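Local coordinates for Serine/threonine-protein kinase Tel1 (Chaetomium thermophilum, PDB 6SKY), which phosphorylates serine and threonine residues of proteins using ATP and probably acts as a DNA damage sensor that activates checkpoint signalling, at residues V2664-P2669 with L2767-T2772; G2645-K2650 with E2774-D2779; E2672-A2677 with H2718-Y2723. All coordinates share one frame; numbering follows the deposited sequence.

Contact 1: V2664-P2669 with L2767-T2772. With AGS (phosphothiophosphoric acid-adenylate ester), chain C.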
loop_
_atom_site.group_PDB
_atom_site.type_symbol
_atom_site.label_atom_id
_atom_site.label_comp_id
_atom_site.label_asym_id
_atom_site.label_seq_id
_atom_site.Cartn_x
_atom_site.Cartn_y
_atom_site.Cartn_z
ATOM N N VAL A 2664 35.308 16.262 22.634
ATOM C CA VAL A 2664 34.134 15.562 23.140
ATOM C C VAL A 2664 34.500 14.820 24.416
ATOM O O VAL A 2664 35.542 14.160 24.499
ATOM C CB VAL A 2664 33.562 14.629 22.063
ATOM C CG1 VAL A 2664 32.333 13.943 22.572
ATOM C CG2 VAL A 2664 33.214 15.421 20.839
ATOM N N SER A 2665 33.627 14.919 25.417
ATOM C CA SER A 2665 34.016 14.809 26.817
ATOM C C SER A 2665 34.717 13.514 27.195
ATOM O O SER A 2665 35.911 13.532 27.500
ATOM C CB SER A 2665 32.786 14.979 27.708
ATOM O OG SER A 2665 32.046 16.128 27.340
ATOM N N ASN A 2666 34.012 12.390 27.174
ATOM C CA ASN A 2666 34.542 11.153 27.738
ATOM C C ASN A 2666 34.461 10.033 26.723
ATOM O O ASN A 2666 33.886 8.976 26.957
ATOM C CB ASN A 2666 33.861 10.781 29.050
ATOM C CG ASN A 2666 32.395 11.041 29.036
ATOM O OD1 ASN A 2666 31.699 10.644 28.114
ATOM N ND2 ASN A 2666 31.905 11.713 30.066
ATOM N N THR A 2667 35.010 10.294 25.551
ATOM C CA THR A 2667 35.101 9.338 24.469
ATOM C C THR A 2667 36.514 8.779 24.384
ATOM O O THR A 2667 37.407 9.146 25.142
ATOM C CB THR A 2667 34.713 9.997 23.151
ATOM O OG1 THR A 2667 35.585 11.102 22.917
ATOM C CG2 THR A 2667 33.299 10.500 23.203
ATOM N N ILE A 2668 36.703 7.862 23.447
ATOM C CA ILE A 2668 38.019 7.339 23.103
ATOM C C ILE A 2668 38.000 7.042 21.610
ATOM O O ILE A 2668 37.000 6.528 21.109
ATOM C CB ILE A 2668 38.367 6.096 23.939
ATOM C CG1 ILE A 2668 39.744 5.565 23.567
ATOM C CG2 ILE A 2668 37.340 5.008 23.772
ATOM C CD1 ILE A 2668 40.126 4.339 24.312
ATOM N N PRO A 2669 39.036 7.371 20.850
ATOM C CA PRO A 2669 39.008 7.059 19.423
ATOM C C PRO A 2669 38.924 5.565 19.193
ATOM O O PRO A 2669 39.443 4.768 19.967
ATOM C CB PRO A 2669 40.323 7.637 18.915
ATOM C CG PRO A 2669 40.616 8.706 19.856
ATOM C CD PRO A 2669 40.172 8.233 21.184
ATOM N N LEU A 2767 34.638 8.206 17.359
ATOM C CA LEU A 2767 34.883 8.177 18.788
ATOM C C LEU A 2767 33.832 7.318 19.464
ATOM O O LEU A 2767 32.667 7.344 19.080
ATOM C CB LEU A 2767 34.844 9.585 19.376
ATOM C CG LEU A 2767 35.609 10.688 18.657
ATOM C CD1 LEU A 2767 35.277 12.002 19.271
ATOM C CD2 LEU A 2767 37.076 10.442 18.736
ATOM N N LEU A 2768 34.244 6.567 20.472
ATOM C CA LEU A 2768 33.356 5.729 21.259
ATOM C C LEU A 2768 33.116 6.399 22.596
ATOM O O LEU A 2768 34.061 6.625 23.349
ATOM C CB LEU A 2768 33.965 4.351 21.474
ATOM C CG LEU A 2768 34.345 3.576 20.231
ATOM C CD1 LEU A 2768 35.244 2.438 20.606
ATOM C CD2 LEU A 2768 33.093 3.076 19.590
ATOM N N ASP A 2769 31.864 6.718 22.882
ATOM C CA ASP A 2769 31.483 7.313 24.154
ATOM C C ASP A 2769 31.323 6.200 25.177
ATOM O O ASP A 2769 30.375 5.420 25.104
ATOM C CB ASP A 2769 30.192 8.100 23.982
ATOM C CG ASP A 2769 29.798 8.859 25.218
ATOM O OD1 ASP A 2769 30.615 8.986 26.138
ATOM O OD2 ASP A 2769 28.656 9.338 25.276
ATOM N N HIS A 2770 32.241 6.108 26.133
ATOM C CA HIS A 2770 32.191 5.028 27.103
ATOM C C HIS A 2770 31.399 5.385 28.346
ATOM O O HIS A 2770 31.633 4.805 29.404
ATOM C CB HIS A 2770 33.598 4.565 27.474
ATOM C CG HIS A 2770 34.461 5.619 28.085
ATOM N ND1 HIS A 2770 35.733 5.882 27.632
ATOM C CD2 HIS A 2770 34.256 6.451 29.132
ATOM C CE1 HIS A 2770 36.267 6.843 28.363
ATOM N NE2 HIS A 2770 35.390 7.207 29.278
ATOM N N LYS A 2771 30.467 6.325 28.241
ATOM C CA LYS A 2771 29.449 6.529 29.257
ATOM C C LYS A 2771 28.055 6.194 28.770
ATOM O O LYS A 2771 27.224 5.775 29.570
ATOM C CB LYS A 2771 29.453 7.976 29.746
ATOM C CG LYS A 2771 30.695 8.374 30.487
ATOM C CD LYS A 2771 30.883 7.542 31.727
ATOM C CE LYS A 2771 32.205 7.857 32.388
ATOM N NZ LYS A 2771 32.513 6.906 33.487
ATOM N N THR A 2772 27.784 6.378 27.483
ATOM C CA THR A 2772 26.492 6.082 26.897
ATOM C C THR A 2772 26.545 5.022 25.814
ATOM O O THR A 2772 25.490 4.548 25.391
ATOM C CB THR A 2772 25.871 7.352 26.311
ATOM O OG1 THR A 2772 26.837 8.016 25.501
ATOM C CG2 THR A 2772 25.463 8.274 27.403
HETATM P PG AGS C . 45.536 12.361 10.920
HETATM S S1G AGS C . 44.888 10.570 10.508
HETATM O O2G AGS C . 44.524 13.427 10.424
HETATM O O3G AGS C . 46.905 12.593 10.224
HETATM P PB AGS C . 44.473 12.719 13.369
HETATM O O1B AGS C . 43.288 12.094 12.755
HETATM O O2B AGS C . 44.890 12.142 14.719
HETATM O O3B AGS C . 45.729 12.544 12.447
HETATM P PA AGS C . 44.282 14.896 15.021
HETATM O O1A AGS C . 45.615 15.463 15.251
HETATM O O2A AGS C . 43.135 15.899 15.122
HETATM O O3A AGS C . 44.178 14.250 13.588
HETATM O "O5'" AGS C . 44.097 13.729 16.050
HETATM C "C5'" AGS C . 44.073 14.044 17.448
HETATM C "C4'" AGS C . 43.560 12.863 18.225
HETATM O "O4'" AGS C . 42.426 13.270 19.012
HETATM C "C3'" AGS C . 43.077 11.685 17.389
HETATM O "O3'" AGS C . 43.279 10.457 18.074
HETATM C "C2'" AGS C . 41.595 11.993 17.194
HETATM O "O2'" AGS C . 40.836 10.798 17.082
HETATM C "C1'" AGS C . 41.232 12.721 18.488
HETATM N N9 AGS C . 40.282 13.804 18.294
HETATM C C8 AGS C . 40.226 14.670 17.238
HETATM N N7 AGS C . 39.265 15.555 17.324
HETATM C C5 AGS C . 38.649 15.251 18.525
HETATM C C6 AGS C . 37.552 15.818 19.195
HETATM N N6 AGS C . 36.857 16.859 18.733
HETATM N N1 AGS C . 37.191 15.276 20.374
HETATM C C2 AGS C . 37.882 14.236 20.842
HETATM N N3 AGS C . 38.930 13.616 20.300
HETATM C C4 AGS C . 39.264 14.174 19.133
#

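Contact 2: G2645-K2650 with E2774-D2779. With AGS (phosphothiophosphoric acid-adenylate ester), chain C.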
loop_
_atom_site.group_PDB
_atom_site.type_symbol
_atom_site.label_atom_id
_atom_site.label_comp_id
_atom_site.label_asym_id
_atom_site.label_seq_id
_atom_site.Cartn_x
_atom_site.Cartn_y
_atom_site.Cartn_z
ATOM N N GLY A 2645 19.326 9.606 15.843
ATOM C CA GLY A 2645 19.906 10.896 15.540
ATOM C C GLY A 2645 21.402 10.773 15.655
ATOM O O GLY A 2645 21.941 9.691 15.904
ATOM N N ILE A 2646 22.080 11.898 15.476
ATOM C CA ILE A 2646 23.528 11.908 15.558
ATOM C C ILE A 2646 23.950 12.785 16.722
ATOM O O ILE A 2646 23.204 13.638 17.198
ATOM C CB ILE A 2646 24.196 12.374 14.252
ATOM C CG1 ILE A 2646 24.058 13.876 14.087
ATOM C CG2 ILE A 2646 23.597 11.662 13.072
ATOM C CD1 ILE A 2646 25.068 14.451 13.158
ATOM N N ARG A 2647 25.160 12.534 17.198
ATOM C CA ARG A 2647 25.782 13.342 18.230
ATOM C C ARG A 2647 26.577 14.454 17.568
ATOM O O ARG A 2647 27.326 14.209 16.622
ATOM C CB ARG A 2647 26.695 12.482 19.101
ATOM C CG ARG A 2647 25.972 11.539 20.027
ATOM C CD ARG A 2647 25.613 12.234 21.317
ATOM N NE ARG A 2647 26.781 12.876 21.902
ATOM C CZ ARG A 2647 27.624 12.279 22.734
ATOM N NH1 ARG A 2647 28.665 12.943 23.205
ATOM N NH2 ARG A 2647 27.429 11.026 23.094
ATOM N N THR A 2648 26.413 15.666 18.064
ATOM C CA THR A 2648 27.046 16.833 17.476
ATOM C C THR A 2648 28.224 17.292 18.324
ATOM O O THR A 2648 28.356 16.937 19.494
ATOM C CB THR A 2648 26.036 17.971 17.334
ATOM O OG1 THR A 2648 25.381 18.184 18.585
ATOM C CG2 THR A 2648 24.995 17.628 16.301
ATOM N N TYR A 2649 29.099 18.069 17.703
ATOM C CA TYR A 2649 30.129 18.795 18.423
ATOM C C TYR A 2649 30.187 20.191 17.827
ATOM O O TYR A 2649 29.360 20.560 16.993
ATOM C CB TYR A 2649 31.469 18.045 18.404
ATOM C CG TYR A 2649 32.208 17.976 17.094
ATOM C CD1 TYR A 2649 33.536 18.327 17.026
ATOM C CD2 TYR A 2649 31.603 17.517 15.948
ATOM C CE1 TYR A 2649 34.227 18.259 15.857
ATOM C CE2 TYR A 2649 32.291 17.450 14.771
ATOM C CZ TYR A 2649 33.602 17.820 14.733
ATOM O OH TYR A 2649 34.308 17.755 13.563
ATOM N N LYS A 2650 31.141 20.995 18.266
ATOM C CA LYS A 2650 31.188 22.397 17.884
ATOM C C LYS A 2650 32.534 22.717 17.270
ATOM O O LYS A 2650 33.567 22.546 17.915
ATOM C CB LYS A 2650 30.925 23.299 19.082
ATOM C CG LYS A 2650 31.090 24.749 18.769
ATOM C CD LYS A 2650 29.879 25.525 19.162
ATOM C CE LYS A 2650 30.140 26.995 19.038
ATOM N NZ LYS A 2650 29.212 27.765 19.899
ATOM N N GLU A 2774 27.402 5.257 22.664
ATOM C CA GLU A 2774 27.174 5.670 21.294
ATOM C C GLU A 2774 28.446 6.180 20.637
ATOM O O GLU A 2774 29.425 6.508 21.299
ATOM C CB GLU A 2774 26.095 6.732 21.236
ATOM C CG GLU A 2774 26.119 7.700 22.338
ATOM C CD GLU A 2774 24.742 8.208 22.635
ATOM O OE1 GLU A 2774 23.777 7.576 22.168
ATOM O OE2 GLU A 2774 24.614 9.233 23.330
ATOM N N VAL A 2775 28.417 6.228 19.310
ATOM C CA VAL A 2775 29.546 6.659 18.501
ATOM C C VAL A 2775 29.354 8.110 18.105
ATOM O O VAL A 2775 28.232 8.593 17.941
ATOM C CB VAL A 2775 29.721 5.768 17.256
ATOM C CG1 VAL A 2775 29.724 4.338 17.654
ATOM C CG2 VAL A 2775 28.623 6.013 16.271
ATOM N N VAL A 2776 30.464 8.819 17.969
ATOM C CA VAL A 2776 30.483 10.204 17.528
ATOM C C VAL A 2776 31.363 10.276 16.297
ATOM O O VAL A 2776 32.482 9.765 16.302
ATOM C CB VAL A 2776 30.999 11.151 18.627
ATOM C CG1 VAL A 2776 30.674 12.587 18.297
ATOM C CG2 VAL A 2776 30.426 10.772 19.969
ATOM N N HIS A 2777 30.857 10.886 15.240
ATOM C CA HIS A 2777 31.622 11.088 14.025
ATOM C C HIS A 2777 32.046 12.543 13.945
ATOM O O HIS A 2777 31.221 13.446 14.082
ATOM C CB HIS A 2777 30.811 10.683 12.801
ATOM C CG HIS A 2777 30.764 9.206 12.581
ATOM N ND1 HIS A 2777 31.320 8.599 11.480
ATOM C CD2 HIS A 2777 30.244 8.212 13.332
ATOM C CE1 HIS A 2777 31.140 7.297 11.559
ATOM N NE2 HIS A 2777 30.488 7.036 12.673
ATOM N N ILE A 2778 33.341 12.759 13.760
ATOM C CA ILE A 2778 33.927 14.081 13.686
ATOM C C ILE A 2778 34.582 14.211 12.320
ATOM O O ILE A 2778 34.639 13.258 11.554
ATOM C CB ILE A 2778 34.939 14.321 14.818
ATOM C CG1 ILE A 2778 36.082 13.330 14.722
ATOM C CG2 ILE A 2778 34.281 14.142 16.148
ATOM C CD1 ILE A 2778 37.038 13.432 15.818
ATOM N N ASP A 2779 35.058 15.415 12.010
ATOM C CA ASP A 2779 35.845 15.657 10.802
ATOM C C ASP A 2779 35.021 15.341 9.551
ATOM O O ASP A 2779 35.382 14.513 8.721
ATOM C CB ASP A 2779 37.139 14.835 10.870
ATOM C CG ASP A 2779 38.188 15.254 9.856
ATOM O OD1 ASP A 2779 37.874 15.400 8.657
ATOM O OD2 ASP A 2779 39.359 15.400 10.266
HETATM P PG AGS C . 45.536 12.361 10.920
HETATM S S1G AGS C . 44.888 10.570 10.508
HETATM O O2G AGS C . 44.524 13.427 10.424
HETATM O O3G AGS C . 46.905 12.593 10.224
HETATM P PB AGS C . 44.473 12.719 13.369
HETATM O O1B AGS C . 43.288 12.094 12.755
HETATM O O2B AGS C . 44.890 12.142 14.719
HETATM O O3B AGS C . 45.729 12.544 12.447
HETATM P PA AGS C . 44.282 14.896 15.021
HETATM O O1A AGS C . 45.615 15.463 15.251
HETATM O O2A AGS C . 43.135 15.899 15.122
HETATM O O3A AGS C . 44.178 14.250 13.588
HETATM O "O5'" AGS C . 44.097 13.729 16.050
HETATM C "C5'" AGS C . 44.073 14.044 17.448
HETATM C "C4'" AGS C . 43.560 12.863 18.225
HETATM O "O4'" AGS C . 42.426 13.270 19.012
HETATM C "C3'" AGS C . 43.077 11.685 17.389
HETATM O "O3'" AGS C . 43.279 10.457 18.074
HETATM C "C2'" AGS C . 41.595 11.993 17.194
HETATM O "O2'" AGS C . 40.836 10.798 17.082
HETATM C "C1'" AGS C . 41.232 12.721 18.488
HETATM N N9 AGS C . 40.282 13.804 18.294
HETATM C C8 AGS C . 40.226 14.670 17.238
HETATM N N7 AGS C . 39.265 15.555 17.324
HETATM C C5 AGS C . 38.649 15.251 18.525
HETATM C C6 AGS C . 37.552 15.818 19.195
HETATM N N6 AGS C . 36.857 16.859 18.733
HETATM N N1 AGS C . 37.191 15.276 20.374
HETATM C C2 AGS C . 37.882 14.236 20.842
HETATM N N3 AGS C . 38.930 13.616 20.300
HETATM C C4 AGS C . 39.264 14.174 19.133
#

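Contact 3: E2672-A2677 with H2718-Y2723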
loop_
_atom_site.group_PDB
_atom_site.type_symbol
_atom_site.label_atom_id
_atom_site.label_comp_id
_atom_site.label_asym_id
_atom_site.label_seq_id
_atom_site.Cartn_x
_atom_site.Cartn_y
_atom_site.Cartn_z
ATOM N N GLU A 2672 42.316 3.880 18.873
ATOM C CA GLU A 2672 43.049 3.804 20.128
ATOM C C GLU A 2672 42.496 2.744 21.060
ATOM O O GLU A 2672 43.220 2.277 21.937
ATOM C CB GLU A 2672 43.030 5.146 20.844
ATOM C CG GLU A 2672 43.442 6.316 19.991
ATOM C CD GLU A 2672 44.938 6.450 19.836
ATOM O OE1 GLU A 2672 45.593 5.481 19.404
ATOM O OE2 GLU A 2672 45.468 7.535 20.146
ATOM N N TYR A 2673 41.230 2.373 20.920
ATOM C CA TYR A 2673 40.776 1.199 21.646
ATOM C C TYR A 2673 41.151 -0.076 20.911
ATOM O O TYR A 2673 41.608 -1.035 21.533
ATOM C CB TYR A 2673 39.267 1.229 21.883
ATOM C CG TYR A 2673 38.787 -0.086 22.448
ATOM C CD1 TYR A 2673 38.923 -0.369 23.789
ATOM C CD2 TYR A 2673 38.241 -1.062 21.631
ATOM C CE1 TYR A 2673 38.522 -1.569 24.297
ATOM C CE2 TYR A 2673 37.843 -2.264 22.133
ATOM C CZ TYR A 2673 37.987 -2.509 23.465
ATOM O OH TYR A 2673 37.583 -3.707 23.978
ATOM N N LEU A 2674 40.970 -0.109 19.594
ATOM C CA LEU A 2674 41.053 -1.374 18.882
ATOM C C LEU A 2674 42.470 -1.881 18.725
ATOM O O LEU A 2674 42.668 -3.092 18.642
ATOM C CB LEU A 2674 40.421 -1.261 17.502
ATOM C CG LEU A 2674 38.907 -1.297 17.428
ATOM C CD1 LEU A 2674 38.509 -1.334 15.990
ATOM C CD2 LEU A 2674 38.393 -2.500 18.152
ATOM N N MET A 2675 43.456 -1.015 18.658
ATOM C CA MET A 2675 44.767 -1.584 18.380
ATOM C C MET A 2675 45.400 -2.228 19.609
ATOM O O MET A 2675 46.053 -3.267 19.472
ATOM C CB MET A 2675 45.686 -0.531 17.774
ATOM C CG MET A 2675 45.381 -0.273 16.314
ATOM S SD MET A 2675 45.280 -1.797 15.364
ATOM C CE MET A 2675 43.664 -1.638 14.628
ATOM N N PRO A 2676 45.259 -1.664 20.813
ATOM C CA PRO A 2676 45.711 -2.409 21.998
ATOM C C PRO A 2676 44.873 -3.632 22.309
ATOM O O PRO A 2676 45.412 -4.650 22.760
ATOM C CB PRO A 2676 45.614 -1.364 23.109
ATOM C CG PRO A 2676 45.763 -0.098 22.427
ATOM C CD PRO A 2676 45.074 -0.241 21.129
ATOM N N ALA A 2677 43.564 -3.562 22.098
ATOM C CA ALA A 2677 42.700 -4.685 22.423
ATOM C C ALA A 2677 42.993 -5.893 21.556
ATOM O O ALA A 2677 42.863 -7.030 22.020
ATOM C CB ALA A 2677 41.243 -4.275 22.278
ATOM N N HIS A 2718 41.383 -11.145 14.325
ATOM C CA HIS A 2718 40.015 -11.411 14.719
ATOM C C HIS A 2718 39.423 -10.213 15.437
ATOM O O HIS A 2718 40.127 -9.557 16.201
ATOM C CB HIS A 2718 39.933 -12.631 15.637
ATOM C CG HIS A 2718 40.572 -13.856 15.074
ATOM N ND1 HIS A 2718 41.899 -14.160 15.272
ATOM C CD2 HIS A 2718 40.067 -14.854 14.313
ATOM C CE1 HIS A 2718 42.184 -15.293 14.658
ATOM N NE2 HIS A 2718 41.090 -15.734 14.069
ATOM N N PRO A 2719 38.146 -9.915 15.229
ATOM C CA PRO A 2719 37.550 -8.736 15.863
ATOM C C PRO A 2719 37.468 -8.859 17.374
ATOM O O PRO A 2719 37.306 -9.947 17.927
ATOM C CB PRO A 2719 36.156 -8.674 15.239
ATOM C CG PRO A 2719 35.914 -10.014 14.700
ATOM C CD PRO A 2719 37.219 -10.560 14.293
ATOM N N VAL A 2720 37.576 -7.714 18.046
ATOM C CA VAL A 2720 37.573 -7.659 19.502
ATOM C C VAL A 2720 36.626 -6.587 20.016
ATOM O O VAL A 2720 36.695 -6.209 21.184
ATOM C CB VAL A 2720 38.983 -7.392 20.047
ATOM C CG1 VAL A 2720 39.914 -8.492 19.671
ATOM C CG2 VAL A 2720 39.478 -6.087 19.534
ATOM N N MET A 2721 35.745 -6.075 19.166
ATOM C CA MET A 2721 34.948 -4.930 19.583
ATOM C C MET A 2721 33.909 -5.310 20.623
ATOM O O MET A 2721 33.512 -4.472 21.437
ATOM C CB MET A 2721 34.288 -4.295 18.372
ATOM C CG MET A 2721 33.515 -3.041 18.656
ATOM S SD MET A 2721 34.543 -1.676 19.156
ATOM C CE MET A 2721 33.293 -0.607 19.836
ATOM N N ARG A 2722 33.487 -6.571 20.642
ATOM C CA ARG A 2722 32.485 -7.003 21.601
ATOM C C ARG A 2722 32.961 -6.870 23.034
ATOM O O ARG A 2722 32.138 -6.883 23.950
ATOM C CB ARG A 2722 32.091 -8.443 21.331
ATOM C CG ARG A 2722 33.135 -9.426 21.705
ATOM C CD ARG A 2722 32.804 -10.766 21.141
ATOM N NE ARG A 2722 33.876 -11.722 21.350
ATOM C CZ ARG A 2722 34.932 -11.835 20.561
ATOM N NH1 ARG A 2722 35.859 -12.734 20.823
ATOM N NH2 ARG A 2722 35.065 -11.041 19.519
ATOM N N TYR A 2723 34.260 -6.737 23.252
ATOM C CA TYR A 2723 34.769 -6.555 24.595
ATOM C C TYR A 2723 34.673 -5.124 25.076
ATOM O O TYR A 2723 34.678 -4.910 26.286
ATOM C CB TYR A 2723 36.210 -7.018 24.673
ATOM C CG TYR A 2723 36.342 -8.503 24.550
ATOM C CD1 TYR A 2723 36.850 -9.078 23.409
ATOM C CD2 TYR A 2723 35.939 -9.331 25.572
ATOM C CE1 TYR A 2723 36.966 -10.425 23.295
ATOM C CE2 TYR A 2723 36.050 -10.681 25.464
ATOM C CZ TYR A 2723 36.563 -11.224 24.326
ATOM O OH TYR A 2723 36.674 -12.585 24.218
#

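Contact 1: V2664-P2669 with L2767-T2772
The imidazole of His2770 carries the carbonyl of Asn2666 on one face, with O 3.2 Å above the ring plane over its centre, while CG2 of Ile2668 lies at the ring edge. The ring of Tyr2728, nearly parallel, also meets it. This ends a short antiparallel pair in the kinase domain, where the strand leaving the hinge runs beside the one after the catalytic loop. Ile2668 and Leu2768 make its hydrogen-bonded pair: Leu2768 N reaches Ile2668 O at 2.8 Å in a straight bond (178°), and Ile2668 N returns to Leu2768 O at 2.9 Å. Next, His2770 N gives a weak bond to Asn2666 O. CG of His2770 sits between backbone N and carbonyl carbon (chi1 60°), which folds the ring over that oxygen. With an alanine here, the Asn2666 carbonyl would probably lose the flat surface beneath it, the Ile2668 methyl its neighbour at the ring edge, and Tyr2728 its ring partner. Thr2667, Pro2669, Leu2767 and Asp2769 point to the face away from Ile2668 and Leu2768. Leu2767 CD1 touches AGS C2 (3.8 Å), and the backbone reads the adenine: Val2664 N donates to AGS N1 at 3.1 Å, 160°.

Contact 2: G2645-K2650 with E2774-D2779
Charge joins Arg2647 to Glu2774 at one end of this contact: NH2 and OE2 form a salt bridge at 3.3 Å whose hydrogen bond is weak. The carboxylate comes in at the edge of the guanidinium, its plane turned 61° from it. The same NH2 has a stronger partner in Asp2769, so one nitrogen serves two acids. A methyl packs over the flat face of the guanidinium: CG2 of Val2776 lies above its centre, 4.2 Å from the plane. A single firm hydrogen bond is made at the other end, where Asp2779 N donates to Tyr2649 OH at 2.9 Å, nearly straight at 170°. This ties down the backbone of the Asp-Leu-Gly motif, the counterpart of the kinase DFG, whose aspartate binds magnesium and also pairs with Arg2856. A CH-pi contact completes the set. CG2 of Ile2778 stands over the Tyr2649 ring, 4.0 Å from its centroid, and the other branch, with CG1 between backbone N and carbonyl carbon (chi1 61°), carries CD1 to AGS N7 at 3.4 Å. Strand 2775-2777 pairs with strand 2766-2769; helix 2732-2755 presents Tyr2742 to Val2775, and Tyr2649 rests on Glu2623 of helix 2616-2632 and Ile2661 of strand 2658-2662.

Contact 3: E2672-A2677 with H2718-Y2723
Val2720 and Met2721, which pack against Leu2674, sit in a turn that Arg2722 fastens from behind: its NH2 bonds to Pro2719 O at 3.0 Å. At 141° the bond is bent, and the donor approaches from above the carbonyl plane instead of along a lone pair. NH2 also forms a salt bridge with Asp2806, and NH1 bonds to Tyr2682 OH, so the guanidinium is held from several directions. CE1 of Tyr2723 lies over one of its faces, offset toward the rim.

Across the contact the packing is apolar. CG2 of Val2720 packs against two side chains of helix 2670-2681. It touches CB of Ala2677 at 3.7 Å and CD2 of Leu2674 at 4.0 Å, one helical turn apart; Val2720 and Leu2674 slide past each other in opposite directions. The same CD2 meets SD of Met2721 at 4.1 Å, here with the two side chains crossing at about a right angle. That sulfur also makes a Met-aromatic contact with Tyr2673, 5.4 Å from the ring centroid and oblique to it, 60° off the normal.

Tyr2673 reaches across with its hydroxyl. With CG anti to the backbone N (chi1 171°), its ring extends toward the turn until Tyr2673 OH stands 3.4 Å from Tyr2723 C. Ala2677, next turn of the same helix, sets CB 3.8 Å above one ring face, toward the rim. Phe2724 meets the ring edge-to-face.

The contact thus seats the turn entering helix 2722-2726 on helix 2670-2681, the helix that directly follows the hinge strand and is kinked at Pro2676. Helix 2802-2806 closes in with Asp2803, which takes a hydrogen bond from Val2720 N and touches Leu2674 and Met2721, while Tyr2681 stacks on Tyr2723.

Contacts 1 and 2 are two sides of one structure: the strands 2766-2769 and 2775-2777 pair through Leu2767 N to Val2776 O and Asp2769 N to Glu2774 O, both 2.9 Å and probable hydrogen bonds, and the centres of contacts 1 and 2 are about 10 Å apart. Both reach the nucleotide, contact 1 through the hinge and contact 2 beside the magnesium, about 3 Å from the side chain of Asp2779. Contact 3 lies outside the pocket, the side chain of Tyr2673 being about 11 Å from AGS. It touches contact 1 where Met2721 CE meets Leu2768 CD2 at 3.7 Å, but not contact 2, whose nearest atoms are about 6 Å away.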